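Local coordinates for rRNA N-glycosidase (Bougainvillea spectabilis, PDB 3CTK), which is a plant ribosome-inactivating protein, a single-chain member of the family that adopts the mixed alpha and beta fold of these toxins, at residues 67-72 with 196-201; 115-120 with 154-159; 123-128 with 190-195; 219-224 with 229-234. All blocks are in the same frame, centred on the assembly; numbering follows the deposited sequence.

Contact 1 (67-72 with 196-201); sequences TDVYVV and NNWGDI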
loop_
_atom_site.group_PDB
_atom_site.type_symbol
_atom_site.label_atom_id
_atom_site.label_comp_id
_atom_site.label_asym_id
_atom_site.label_seq_id
_atom_site.Cartn_x
_atom_site.Cartn_y
_atom_site.Cartn_z
ATOM N N THR A 67 9.583 5.664 3.444
ATOM C CA THR A 67 10.577 4.773 4.037
ATOM C C THR A 67 10.083 3.333 4.143
ATOM O O THR A 67 10.873 2.393 4.024
ATOM C CB THR A 67 11.017 5.261 5.444
ATOM O OG1 THR A 67 9.919 5.164 6.360
ATOM C CG2 THR A 67 11.496 6.710 5.381
ATOM N N ASP A 68 8.778 3.151 4.335
ATOM C CA ASP A 68 8.217 1.811 4.483
ATOM C C ASP A 68 6.940 1.536 3.688
ATOM O O ASP A 68 6.338 0.469 3.826
ATOM C CB ASP A 68 7.952 1.529 5.967
ATOM C CG ASP A 68 7.140 2.632 6.637
ATOM O OD1 ASP A 68 6.431 3.368 5.918
ATOM O OD2 ASP A 68 7.203 2.755 7.882
ATOM N N VAL A 69 6.541 2.495 2.855
ATOM C CA VAL A 69 5.335 2.400 2.031
ATOM C C VAL A 69 4.054 2.244 2.871
ATOM O O VAL A 69 3.062 1.688 2.406
ATOM C CB VAL A 69 5.423 1.228 1.007
ATOM C CG1 VAL A 69 4.498 1.505 -0.185
ATOM C CG2 VAL A 69 6.858 1.051 0.531
ATOM N N TYR A 70 4.074 2.747 4.105
ATOM C CA TYR A 70 2.900 2.679 4.977
ATOM C C TYR A 70 1.952 3.842 4.693
ATOM O O TYR A 70 2.388 4.986 4.587
ATOM C CB TYR A 70 3.285 2.798 6.457
ATOM C CG TYR A 70 3.934 1.600 7.108
ATOM C CD1 TYR A 70 4.134 1.576 8.492
ATOM C CD2 TYR A 70 4.366 0.506 6.361
ATOM C CE1 TYR A 70 4.745 0.498 9.114
ATOM C CE2 TYR A 70 4.984 -0.585 6.979
ATOM C CZ TYR A 70 5.169 -0.578 8.356
ATOM O OH TYR A 70 5.781 -1.639 8.980
ATOM N N VAL A 71 0.661 3.554 4.574
ATOM C CA VAL A 71 -0.318 4.618 4.387
ATOM C C VAL A 71 -0.488 5.174 5.802
ATOM O O VAL A 71 -0.647 4.403 6.751
ATOM C CB VAL A 71 -1.665 4.066 3.868
ATOM C CG1 VAL A 71 -2.770 5.108 4.046
ATOM C CG2 VAL A 71 -1.539 3.703 2.392
ATOM N N VAL A 72 -0.428 6.493 5.959
ATOM C CA VAL A 72 -0.564 7.095 7.286
ATOM C C VAL A 72 -1.863 7.881 7.468
ATOM O O VAL A 72 -2.253 8.195 8.595
ATOM C CB VAL A 72 0.638 8.022 7.614
ATOM C CG1 VAL A 72 1.924 7.210 7.672
ATOM C CG2 VAL A 72 0.753 9.120 6.570
ATOM N N ASN A 196 2.153 -10.302 4.342
ATOM C CA ASN A 196 2.623 -10.573 5.696
ATOM C C ASN A 196 4.133 -10.734 5.820
ATOM O O ASN A 196 4.652 -10.760 6.937
ATOM C CB ASN A 196 1.976 -11.846 6.258
ATOM C CG ASN A 196 0.461 -11.771 6.317
ATOM O OD1 ASN A 196 -0.118 -10.702 6.507
ATOM N ND2 ASN A 196 -0.189 -12.922 6.173
ATOM N N ASN A 197 4.840 -10.836 4.696
ATOM C CA ASN A 197 6.285 -11.054 4.747
ATOM C C ASN A 197 7.198 -10.106 3.976
ATOM O O ASN A 197 8.341 -10.458 3.686
ATOM C CB ASN A 197 6.607 -12.484 4.300
ATOM C CG ASN A 197 6.081 -13.528 5.257
ATOM O OD1 ASN A 197 4.988 -14.067 5.074
ATOM N ND2 ASN A 197 6.853 -13.815 6.293
ATOM N N TRP A 198 6.728 -8.906 3.660
ATOM C CA TRP A 198 7.566 -7.973 2.909
ATOM C C TRP A 198 8.916 -7.719 3.574
ATOM O O TRP A 198 9.960 -7.777 2.917
ATOM C CB TRP A 198 6.837 -6.646 2.720
ATOM C CG TRP A 198 7.600 -5.658 1.894
ATOM C CD1 TRP A 198 8.026 -5.821 0.607
ATOM C CD2 TRP A 198 7.977 -4.333 2.279
ATOM N NE1 TRP A 198 8.640 -4.676 0.161
ATOM C CE2 TRP A 198 8.625 -3.745 1.169
ATOM C CE3 TRP A 198 7.830 -3.581 3.454
ATOM C CZ2 TRP A 198 9.123 -2.437 1.196
ATOM C CZ3 TRP A 198 8.324 -2.281 3.482
ATOM C CH2 TRP A 198 8.963 -1.723 2.357
ATOM N N GLY A 199 8.895 -7.430 4.873
ATOM C CA GLY A 199 10.124 -7.168 5.596
ATOM C C GLY A 199 11.100 -8.329 5.572
ATOM O O GLY A 199 12.284 -8.142 5.289
ATOM N N ASP A 200 10.608 -9.530 5.869
ATOM C CA ASP A 200 11.456 -10.717 5.880
ATOM C C ASP A 200 12.009 -11.076 4.505
ATOM O O ASP A 200 13.166 -11.484 4.386
ATOM C CB ASP A 200 10.694 -11.915 6.453
ATOM C CG ASP A 200 10.467 -11.797 7.948
ATOM O OD1 ASP A 200 11.162 -10.980 8.591
ATOM O OD2 ASP A 200 9.610 -12.529 8.484
ATOM N N ILE A 201 11.184 -10.935 3.471
ATOM C CA ILE A 201 11.619 -11.238 2.111
ATOM C C ILE A 201 12.719 -10.261 1.704
ATOM O O ILE A 201 13.704 -10.648 1.079
ATOM C CB ILE A 201 10.439 -11.131 1.101
ATOM C CG1 ILE A 201 9.444 -12.270 1.347
ATOM C CG2 ILE A 201 10.958 -11.192 -0.331
ATOM C CD1 ILE A 201 8.165 -12.159 0.529
#
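The indole of Trp198 meets the turn ahead of strand 70-78 with the far corner of its six-membered ring, touching Asp68 and Val69. CZ3 of Trp198 lies 3.4 Å from the backbone O of Asp68, and CH2 of Trp198 packs at 3.9 Å against the CG2 methyl of Val69; both approaches are oblique to the ring. The side chains of Val69 and Trp198 run at about a right angle to each other. CG of Trp198 is anti to the backbone N (chi1 -177°), which sends the indole out from the first turn of helix 198-208. The contact is small, made of one methyl contact and one carbonyl contact. The carbonyl that the ring meets also accepts a hydrogen bond from NH2 of Arg168. The turn itself is shaped by an Asx turn, in which OD1 of Asp68 accepts from N of Tyr70 at 3.0 Å, from above the carboxylate plane. Around the contact, NE1 of Trp198 donates to the carbonyl of Ile243, while Arg168 makes a cation-pi contact with the indole. Val69 also packs on Ile64, so the contact joins the turn between the inner strands 59-65 and 70-78 to helices 149-168 and 198-208.

Contact 2 (115-120 with 154-159); sequences QKLVNA and KFFLIV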
loop_
_atom_site.group_PDB
_atom_site.type_symbol
_atom_site.label_atom_id
_atom_site.label_comp_id
_atom_site.label_asym_id
_atom_site.label_seq_id
_atom_site.Cartn_x
_atom_site.Cartn_y
_atom_site.Cartn_z
ATOM N N GLN A 115 -4.212 -6.237 11.692
ATOM C CA GLN A 115 -5.017 -6.769 12.784
ATOM C C GLN A 115 -5.998 -5.740 13.326
ATOM O O GLN A 115 -7.167 -6.053 13.555
ATOM C CB GLN A 115 -4.125 -7.272 13.917
ATOM C CG GLN A 115 -4.889 -7.979 15.034
ATOM C CD GLN A 115 -5.791 -9.094 14.521
ATOM O OE1 GLN A 115 -6.947 -8.862 14.156
ATOM N NE2 GLN A 115 -5.259 -10.311 14.478
ATOM N N LYS A 116 -5.530 -4.513 13.524
ATOM C CA LYS A 116 -6.400 -3.466 14.046
ATOM C C LYS A 116 -7.420 -3.027 13.003
ATOM O O LYS A 116 -8.564 -2.718 13.341
ATOM C CB LYS A 116 -5.570 -2.267 14.512
ATOM C CG LYS A 116 -4.588 -2.594 15.628
ATOM C CD LYS A 116 -5.301 -3.140 16.856
ATOM C CE LYS A 116 -4.305 -3.495 17.950
ATOM N NZ LYS A 116 -4.975 -4.063 19.150
ATOM N N LEU A 117 -7.011 -3.003 11.737
ATOM C CA LEU A 117 -7.918 -2.608 10.664
ATOM C C LEU A 117 -9.054 -3.603 10.464
ATOM O O LEU A 117 -10.207 -3.205 10.300
ATOM C CB LEU A 117 -7.157 -2.439 9.343
ATOM C CG LEU A 117 -6.256 -1.208 9.198
ATOM C CD1 LEU A 117 -5.483 -1.292 7.890
ATOM C CD2 LEU A 117 -7.109 0.056 9.235
ATOM N N VAL A 118 -8.742 -4.896 10.460
ATOM C CA VAL A 118 -9.792 -5.894 10.265
ATOM C C VAL A 118 -10.745 -5.908 11.459
ATOM O O VAL A 118 -11.945 -6.140 11.299
ATOM C CB VAL A 118 -9.214 -7.320 10.053
ATOM C CG1 VAL A 118 -8.324 -7.338 8.818
ATOM C CG2 VAL A 118 -8.450 -7.775 11.279
ATOM N N ASN A 119 -10.215 -5.649 12.652
ATOM C CA ASN A 119 -11.050 -5.623 13.852
ATOM C C ASN A 119 -12.042 -4.465 13.794
ATOM O O ASN A 119 -13.168 -4.573 14.283
ATOM C CB ASN A 119 -10.190 -5.491 15.114
ATOM C CG ASN A 119 -9.537 -6.803 15.515
ATOM O OD1 ASN A 119 -9.791 -7.847 14.908
ATOM N ND2 ASN A 119 -8.698 -6.757 16.547
ATOM N N ALA A 120 -11.621 -3.356 13.197
ATOM C CA ALA A 120 -12.485 -2.185 13.085
ATOM C C ALA A 120 -13.468 -2.338 11.927
ATOM O O ALA A 120 -14.629 -1.931 12.025
ATOM C CB ALA A 120 -11.636 -0.923 12.901
ATOM N N LYS A 154 -12.508 -0.134 6.242
ATOM C CA LYS A 154 -12.690 -0.892 5.005
ATOM C C LYS A 154 -11.955 -0.197 3.862
ATOM O O LYS A 154 -11.314 -0.844 3.039
ATOM C CB LYS A 154 -14.176 -1.021 4.669
ATOM C CG LYS A 154 -14.935 -1.948 5.612
ATOM C CD LYS A 154 -16.426 -2.007 5.298
ATOM C CE LYS A 154 -16.699 -2.635 3.939
ATOM N NZ LYS A 154 -16.137 -1.843 2.804
ATOM N N PHE A 155 -12.050 1.128 3.815
ATOM C CA PHE A 155 -11.363 1.894 2.781
ATOM C C PHE A 155 -9.854 1.649 2.873
ATOM O O PHE A 155 -9.198 1.372 1.866
ATOM C CB PHE A 155 -11.650 3.389 2.948
ATOM C CG PHE A 155 -10.699 4.274 2.195
ATOM C CD1 PHE A 155 -10.702 4.299 0.802
ATOM C CD2 PHE A 155 -9.771 5.056 2.878
ATOM C CE1 PHE A 155 -9.792 5.086 0.103
ATOM C CE2 PHE A 155 -8.855 5.850 2.184
ATOM C CZ PHE A 155 -8.865 5.864 0.796
ATOM N N PHE A 156 -9.301 1.749 4.080
ATOM C CA PHE A 156 -7.867 1.534 4.254
ATOM C C PHE A 156 -7.448 0.139 3.800
ATOM O O PHE A 156 -6.445 -0.015 3.112
ATOM C CB PHE A 156 -7.450 1.758 5.715
ATOM C CG PHE A 156 -7.223 3.206 6.067
ATOM C CD1 PHE A 156 -7.981 3.829 7.053
ATOM C CD2 PHE A 156 -6.243 3.947 5.409
ATOM C CE1 PHE A 156 -7.769 5.166 7.381
ATOM C CE2 PHE A 156 -6.022 5.286 5.729
ATOM C CZ PHE A 156 -6.787 5.897 6.718
ATOM N N LEU A 157 -8.216 -0.876 4.177
ATOM C CA LEU A 157 -7.881 -2.243 3.784
ATOM C C LEU A 157 -7.806 -2.384 2.271
ATOM O O LEU A 157 -6.898 -3.030 1.743
ATOM C CB LEU A 157 -8.910 -3.232 4.350
ATOM C CG LEU A 157 -8.816 -3.459 5.862
ATOM C CD1 LEU A 157 -10.001 -4.274 6.358
ATOM C CD2 LEU A 157 -7.507 -4.168 6.172
ATOM N N ILE A 158 -8.756 -1.776 1.570
ATOM C CA ILE A 158 -8.776 -1.862 0.116
ATOM C C ILE A 158 -7.649 -1.063 -0.533
ATOM O O ILE A 158 -6.901 -1.594 -1.356
ATOM C CB ILE A 158 -10.141 -1.392 -0.446
ATOM C CG1 ILE A 158 -11.252 -2.306 0.091
ATOM C CG2 ILE A 158 -10.117 -1.409 -1.977
ATOM C CD1 ILE A 158 -12.662 -1.853 -0.254
ATOM N N VAL A 159 -7.498 0.199 -0.144
ATOM C CA VAL A 159 -6.464 1.034 -0.749
ATOM C C VAL A 159 -5.035 0.593 -0.420
ATOM O O VAL A 159 -4.144 0.685 -1.269
ATOM C CB VAL A 159 -6.658 2.527 -0.370
ATOM C CG1 VAL A 159 -6.079 2.814 1.008
ATOM C CG2 VAL A 159 -6.015 3.416 -1.431
#
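The ring of Phe156 is approached obliquely by CD2 of Leu117, whose closest atom of Phe156 is CB, at 3.9 Å. The side chains of Leu117 and Phe156 cross at about a right angle, and the phenyl group then leads away from helix 114-121. One face of the neighbouring Phe155 ring is covered from within its own helix by CG1 of Val159, offset toward the rim, and Phe155 takes no part in the pairing. Most of the buried surface belongs to two leucines. Leu117 and Leu157 slide past each other in opposite directions, with CD2 of Leu157 set 3.6 Å from CB of Leu117 and 3.9 Å from its CD1 methyl. The same CD2 of Leu157 reaches CG1 of Val118 at 4.2 Å, so a single methyl branch fits against two successive residues of the facing helix. In both leucines CG stands anti to the carbonyl carbon (chi1 -73° in Leu117), beside the backbone N. The contact is entirely apolar and buried. The short helical segments approach to 9.3 Å between axes with 133° between their directions, an inclined packing, nearer antiparallel than parallel. Phe110 covers Leu117 from a loop, Tyr74 of strand 70-78 meets the ring of Phe156, and Leu128 packs on Leu157, placing the long helix 149-168 between the sheet and helix 114-121.

Contact 3 (123-128 with 190-195); sequences VDRKDL and KVLNLE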
loop_
_atom_site.group_PDB
_atom_site.type_symbol
_atom_site.label_atom_id
_atom_site.label_comp_id
_atom_site.label_asym_id
_atom_site.label_seq_id
_atom_site.Cartn_x
_atom_site.Cartn_y
_atom_site.Cartn_z
ATOM N N VAL A 123 -14.318 -7.330 9.095
ATOM C CA VAL A 123 -14.204 -8.246 7.967
ATOM C C VAL A 123 -12.723 -8.494 7.704
ATOM O O VAL A 123 -11.923 -7.559 7.683
ATOM C CB VAL A 123 -14.866 -7.670 6.688
ATOM C CG1 VAL A 123 -14.176 -6.384 6.273
ATOM C CG2 VAL A 123 -14.807 -8.702 5.559
ATOM N N ASP A 124 -12.357 -9.756 7.515
ATOM C CA ASP A 124 -10.963 -10.095 7.271
ATOM C C ASP A 124 -10.560 -9.907 5.807
ATOM O O ASP A 124 -11.408 -9.928 4.912
ATOM C CB ASP A 124 -10.695 -11.535 7.706
ATOM C CG ASP A 124 -9.512 -11.640 8.647
ATOM O OD1 ASP A 124 -8.385 -11.283 8.231
ATOM O OD2 ASP A 124 -9.710 -12.065 9.803
ATOM N N ARG A 125 -9.261 -9.727 5.573
ATOM C CA ARG A 125 -8.739 -9.522 4.223
ATOM C C ARG A 125 -9.202 -10.562 3.205
ATOM O O ARG A 125 -9.532 -10.222 2.069
ATOM C CB ARG A 125 -7.207 -9.506 4.241
ATOM C CG ARG A 125 -6.577 -8.227 4.766
ATOM C CD ARG A 125 -5.056 -8.359 4.779
ATOM N NE ARG A 125 -4.593 -9.195 5.883
ATOM C CZ ARG A 125 -3.369 -9.706 5.982
ATOM N NH1 ARG A 125 -2.466 -9.478 5.035
ATOM N NH2 ARG A 125 -3.042 -10.432 7.042
ATOM N N LYS A 126 -9.227 -11.827 3.608
ATOM C CA LYS A 126 -9.627 -12.892 2.696
ATOM C C LYS A 126 -11.076 -12.789 2.225
ATOM O O LYS A 126 -11.429 -13.353 1.187
ATOM C CB LYS A 126 -9.399 -14.260 3.344
ATOM C CG LYS A 126 -10.363 -14.585 4.472
ATOM C CD LYS A 126 -10.105 -15.976 5.027
ATOM C CE LYS A 126 -11.120 -16.336 6.097
ATOM N NZ LYS A 126 -11.064 -15.403 7.255
ATOM N N ASP A 127 -11.909 -12.068 2.976
ATOM C CA ASP A 127 -13.322 -11.916 2.626
ATOM C C ASP A 127 -13.704 -10.560 2.039
ATOM O O ASP A 127 -14.855 -10.357 1.647
ATOM C CB ASP A 127 -14.204 -12.176 3.854
ATOM C CG ASP A 127 -13.972 -13.541 4.458
ATOM O OD1 ASP A 127 -13.935 -14.521 3.689
ATOM O OD2 ASP A 127 -13.837 -13.637 5.697
ATOM N N LEU A 128 -12.755 -9.633 1.977
ATOM C CA LEU A 128 -13.037 -8.303 1.445
ATOM C C LEU A 128 -12.641 -8.176 -0.024
ATOM O O LEU A 128 -11.470 -8.317 -0.376
ATOM C CB LEU A 128 -12.305 -7.240 2.271
ATOM C CG LEU A 128 -12.618 -5.783 1.925
ATOM C CD1 LEU A 128 -14.095 -5.505 2.176
ATOM C CD2 LEU A 128 -11.758 -4.856 2.777
ATOM N N LYS A 190 -1.490 -16.506 -1.702
ATOM C CA LYS A 190 -0.172 -15.943 -1.980
ATOM C C LYS A 190 -0.148 -14.435 -1.764
ATOM O O LYS A 190 0.805 -13.898 -1.194
ATOM C CB LYS A 190 0.277 -16.271 -3.411
ATOM C CG LYS A 190 1.640 -15.675 -3.765
ATOM C CD LYS A 190 2.239 -16.272 -5.037
ATOM C CE LYS A 190 3.571 -15.593 -5.370
ATOM N NZ LYS A 190 4.285 -16.236 -6.510
ATOM N N VAL A 191 -1.188 -13.752 -2.228
ATOM C CA VAL A 191 -1.266 -12.305 -2.048
ATOM C C VAL A 191 -1.135 -11.988 -0.559
ATOM O O VAL A 191 -0.306 -11.172 -0.155
ATOM C CB VAL A 191 -2.604 -11.749 -2.572
ATOM C CG1 VAL A 191 -2.732 -10.273 -2.211
ATOM C CG2 VAL A 191 -2.682 -11.927 -4.084
ATOM N N LEU A 192 -1.941 -12.658 0.255
ATOM C CA LEU A 192 -1.919 -12.454 1.699
ATOM C C LEU A 192 -0.572 -12.807 2.328
ATOM O O LEU A 192 -0.093 -12.101 3.216
ATOM C CB LEU A 192 -3.042 -13.269 2.357
ATOM C CG LEU A 192 -4.407 -12.578 2.489
ATOM C CD1 LEU A 192 -4.683 -11.703 1.290
ATOM C CD2 LEU A 192 -5.495 -13.626 2.666
ATOM N N ASN A 193 0.046 -13.886 1.858
ATOM C CA ASN A 193 1.333 -14.312 2.401
ATOM C C ASN A 193 2.428 -13.280 2.128
ATOM O O ASN A 193 3.228 -12.963 3.010
ATOM C CB ASN A 193 1.737 -15.664 1.809
ATOM C CG ASN A 193 2.993 -16.221 2.443
ATOM O OD1 ASN A 193 3.019 -16.518 3.638
ATOM N ND2 ASN A 193 4.044 -16.365 1.647
ATOM N N LEU A 194 2.467 -12.760 0.905
ATOM C CA LEU A 194 3.467 -11.756 0.547
ATOM C C LEU A 194 3.270 -10.504 1.397
ATOM O O LEU A 194 4.237 -9.918 1.888
ATOM C CB LEU A 194 3.369 -11.415 -0.949
ATOM C CG LEU A 194 3.814 -12.526 -1.916
ATOM C CD1 LEU A 194 3.513 -12.129 -3.345
ATOM C CD2 LEU A 194 5.303 -12.790 -1.749
ATOM N N GLU A 195 2.015 -10.099 1.578
ATOM C CA GLU A 195 1.707 -8.924 2.388
ATOM C C GLU A 195 2.249 -9.089 3.809
ATOM O O GLU A 195 2.750 -8.135 4.407
ATOM C CB GLU A 195 0.189 -8.697 2.451
ATOM C CG GLU A 195 -0.444 -8.266 1.133
ATOM C CD GLU A 195 -1.952 -8.086 1.242
ATOM O OE1 GLU A 195 -2.496 -8.283 2.353
ATOM O OE2 GLU A 195 -2.594 -7.750 0.218
#
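Arg125 and Glu195 reach past each other in opposite directions, and their flat ends come together almost coplanar, with 19° between the guanidinium and carboxylate planes. NH1 of Arg125 donates to OE1 of Glu195 at 2.9 Å with an N-H...O angle of 154°, forming a salt bridge. The acceptor sits at the edge of the guanidinium, close to its plane, and is met nearly along its C-O bond. The bend of the arginine chain at chi3 (-76°) turns the guanidinium toward the carboxylate; CD of Arg125 also lies 3.5 Å from OE1 of Glu195. The glutamate, by contrast, is extended beyond CG. Beside this polar pair lies a smaller apolar one: CD2 of Leu192 rests 4.0 Å from CB of Lys126, whose amino end leads away from helix 189-196. Leu192 gives up much of its surface to the loop, lying one helical turn before Glu195 on the same side of the helix. NH2 of Arg125 has a further partner in OD1 of Asn196, and the guanidinium makes a cation-pi contact with Tyr114. Its rotation is therefore set by two acceptors from successive residues near the end of helix 189-196. With Glu195 buried, the bond from Arg125 gives its OE1 a charged partner, and the salt bridge ties the loop after helix 114-121 to helix 189-196 through charge as much as through packing.

Contact 4 (219-224 with 229-234); sequences LQLISP and WVVNKV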
loop_
_atom_site.group_PDB
_atom_site.type_symbol
_atom_site.label_atom_id
_atom_site.label_comp_id
_atom_site.label_asym_id
_atom_site.label_seq_id
_atom_site.Cartn_x
_atom_site.Cartn_y
_atom_site.Cartn_z
ATOM N N LEU A 219 13.282 -18.935 2.739
ATOM C CA LEU A 219 12.031 -18.247 3.046
ATOM C C LEU A 219 10.917 -19.281 2.950
ATOM O O LEU A 219 10.822 -20.004 1.959
ATOM C CB LEU A 219 11.768 -17.134 2.036
ATOM C CG LEU A 219 12.669 -15.900 2.111
ATOM C CD1 LEU A 219 12.571 -15.132 0.800
ATOM C CD2 LEU A 219 12.254 -15.024 3.291
ATOM N N GLN A 220 10.087 -19.359 3.983
ATOM C CA GLN A 220 8.981 -20.312 4.003
ATOM C C GLN A 220 7.725 -19.551 3.596
ATOM O O GLN A 220 7.039 -18.976 4.440
ATOM C CB GLN A 220 8.821 -20.893 5.411
ATOM C CG GLN A 220 10.138 -21.318 6.049
ATOM C CD GLN A 220 10.807 -22.466 5.319
ATOM O OE1 GLN A 220 12.029 -22.624 5.370
ATOM N NE2 GLN A 220 10.009 -23.283 4.648
ATOM N N LEU A 221 7.433 -19.552 2.298
ATOM C CA LEU A 221 6.280 -18.835 1.769
ATOM C C LEU A 221 5.110 -19.744 1.389
ATOM O O LEU A 221 5.143 -20.950 1.643
ATOM C CB LEU A 221 6.724 -17.985 0.572
ATOM C CG LEU A 221 7.884 -17.035 0.923
ATOM C CD1 LEU A 221 8.308 -16.230 -0.300
ATOM C CD2 LEU A 221 7.451 -16.102 2.050
ATOM N N ILE A 222 4.080 -19.154 0.785
ATOM C CA ILE A 222 2.875 -19.887 0.394
ATOM C C ILE A 222 2.463 -19.614 -1.053
ATOM O O ILE A 222 2.506 -18.472 -1.516
ATOM C CB ILE A 222 1.704 -19.513 1.331
ATOM C CG1 ILE A 222 2.096 -19.825 2.779
ATOM C CG2 ILE A 222 0.439 -20.269 0.931
ATOM C CD1 ILE A 222 1.129 -19.296 3.819
ATOM N N SER A 223 2.052 -20.667 -1.758
ATOM C CA SER A 223 1.634 -20.558 -3.156
ATOM C C SER A 223 0.186 -20.094 -3.280
ATOM O O SER A 223 -0.548 -20.039 -2.293
ATOM C CB SER A 223 1.773 -21.911 -3.855
ATOM O OG SER A 223 0.712 -22.771 -3.474
ATOM N N PRO A 224 -0.251 -19.762 -4.507
ATOM C CA PRO A 224 -1.627 -19.304 -4.739
ATOM C C PRO A 224 -2.695 -20.302 -4.282
ATOM O O PRO A 224 -3.826 -19.915 -3.969
ATOM C CB PRO A 224 -1.662 -19.078 -6.247
ATOM C CG PRO A 224 -0.255 -18.655 -6.550
ATOM C CD PRO A 224 0.555 -19.637 -5.736
ATOM N N TRP A 229 5.681 -23.071 -0.211
ATOM C CA TRP A 229 6.548 -22.590 -1.282
ATOM C C TRP A 229 7.863 -22.169 -0.636
ATOM O O TRP A 229 7.983 -21.059 -0.118
ATOM C CB TRP A 229 5.889 -21.407 -2.007
ATOM C CG TRP A 229 6.727 -20.793 -3.103
ATOM C CD1 TRP A 229 7.548 -21.449 -3.978
ATOM C CD2 TRP A 229 6.789 -19.405 -3.461
ATOM N NE1 TRP A 229 8.118 -20.555 -4.857
ATOM C CE2 TRP A 229 7.669 -19.294 -4.562
ATOM C CE3 TRP A 229 6.184 -18.243 -2.959
ATOM C CZ2 TRP A 229 7.961 -18.067 -5.170
ATOM C CZ3 TRP A 229 6.473 -17.022 -3.563
ATOM C CH2 TRP A 229 7.355 -16.946 -4.659
ATOM N N VAL A 230 8.840 -23.073 -0.651
ATOM C CA VAL A 230 10.146 -22.809 -0.052
ATOM C C VAL A 230 11.096 -22.152 -1.044
ATOM O O VAL A 230 11.438 -22.725 -2.079
ATOM C CB VAL A 230 10.775 -24.107 0.487
ATOM C CG1 VAL A 230 12.156 -23.830 1.058
ATOM C CG2 VAL A 230 9.873 -24.699 1.559
ATOM N N VAL A 231 11.525 -20.941 -0.706
ATOM C CA VAL A 231 12.411 -20.165 -1.562
ATOM C C VAL A 231 13.842 -20.107 -1.037
ATOM O O VAL A 231 14.086 -19.594 0.053
ATOM C CB VAL A 231 11.870 -18.723 -1.713
ATOM C CG1 VAL A 231 12.854 -17.863 -2.497
ATOM C CG2 VAL A 231 10.515 -18.758 -2.405
ATOM N N ASN A 232 14.784 -20.633 -1.819
ATOM C CA ASN A 232 16.189 -20.611 -1.431
ATOM C C ASN A 232 17.059 -19.996 -2.525
ATOM O O ASN A 232 18.284 -20.107 -2.498
ATOM C CB ASN A 232 16.693 -22.023 -1.092
ATOM C CG ASN A 232 16.445 -23.028 -2.203
ATOM O OD1 ASN A 232 16.372 -22.677 -3.380
ATOM N ND2 ASN A 232 16.339 -24.296 -1.829
ATOM N N LYS A 233 16.412 -19.338 -3.483
ATOM C CA LYS A 233 17.109 -18.691 -4.590
ATOM C C LYS A 233 16.442 -17.378 -4.977
ATOM O O LYS A 233 15.224 -17.307 -5.111
ATOM C CB LYS A 233 17.156 -19.625 -5.798
ATOM C CG LYS A 233 18.370 -20.538 -5.816
ATOM C CD LYS A 233 18.227 -21.684 -6.813
ATOM C CE LYS A 233 17.572 -21.255 -8.121
ATOM N NZ LYS A 233 16.088 -21.113 -7.984
ATOM N N VAL A 234 17.250 -16.338 -5.155
ATOM C CA VAL A 234 16.730 -15.029 -5.522
ATOM C C VAL A 234 15.869 -15.100 -6.780
ATOM O O VAL A 234 14.816 -14.471 -6.849
ATOM C CB VAL A 234 17.878 -14.017 -5.758
ATOM C CG1 VAL A 234 17.307 -12.679 -6.206
ATOM C CG2 VAL A 234 18.684 -13.839 -4.481
#
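Leu221 and Trp229 lie side by side, pointing the same way, and make the dense part of this strand pair. CE3 of Trp229 is 3.6 Å from CB of Leu221, and the CZ3 atom of Trp229 lies 3.8 Å from CD1 of Leu221. Over the centre of the indole, on one face, sits CG2 of Val231, which also touches CD1 of Leu221 at 4.0 Å. With CG anti to the backbone N (chi1 178°), Trp229 lays its ring along the leucine and beneath the valine methyl. Leu219 joins these residues on the same face, which is turned toward Ile237 of helix 234-237; Lys190 adds a cation-pi contact to the tryptophan. The other face is exposed and thinner: NE2 of Gln220 lies 3.4 Å from CG2 of Val230, in a non-hydrogen-bonded pair. Backbone bonds hold the flanking pairs, in the carbonyl plane between Leu219 and Val231 but out of it between Leu221 and Trp229. Beyond Ile222 the strand ends, and OG of Ser223 accepts a hydrogen bond from the backbone N of Asp227 in the connecting loop. This is an antiparallel beta hairpin, the two-stranded sheet 214-222/228-233 near the C-terminus.

In the fold
Contacts 2 and 3 are nested inside the chain loop closed by contact 1, and their own segments alternate in sequence; contact 4 follows in series. Contact 2 lies about 11 Å from contact 3, centre to centre, and they meet where Val118 packs against Val123. Contact 1 is about 15 to 18 Å from the other three and touches each of them, through Val71 on Phe156, Ile201 on Leu194, and Ile201 on Leu221. Contacts 3 and 4, with centres about 17 Å apart, meet through Asn193 and Lys190 against Ile222. Successive helices 189-196 and 198-208 thus connect the sheet side and helix 149-168 with the C-terminal hairpin. Contacts 2 and 4 stay about 15 Å apart at their nearest atoms, joined through the elements between them.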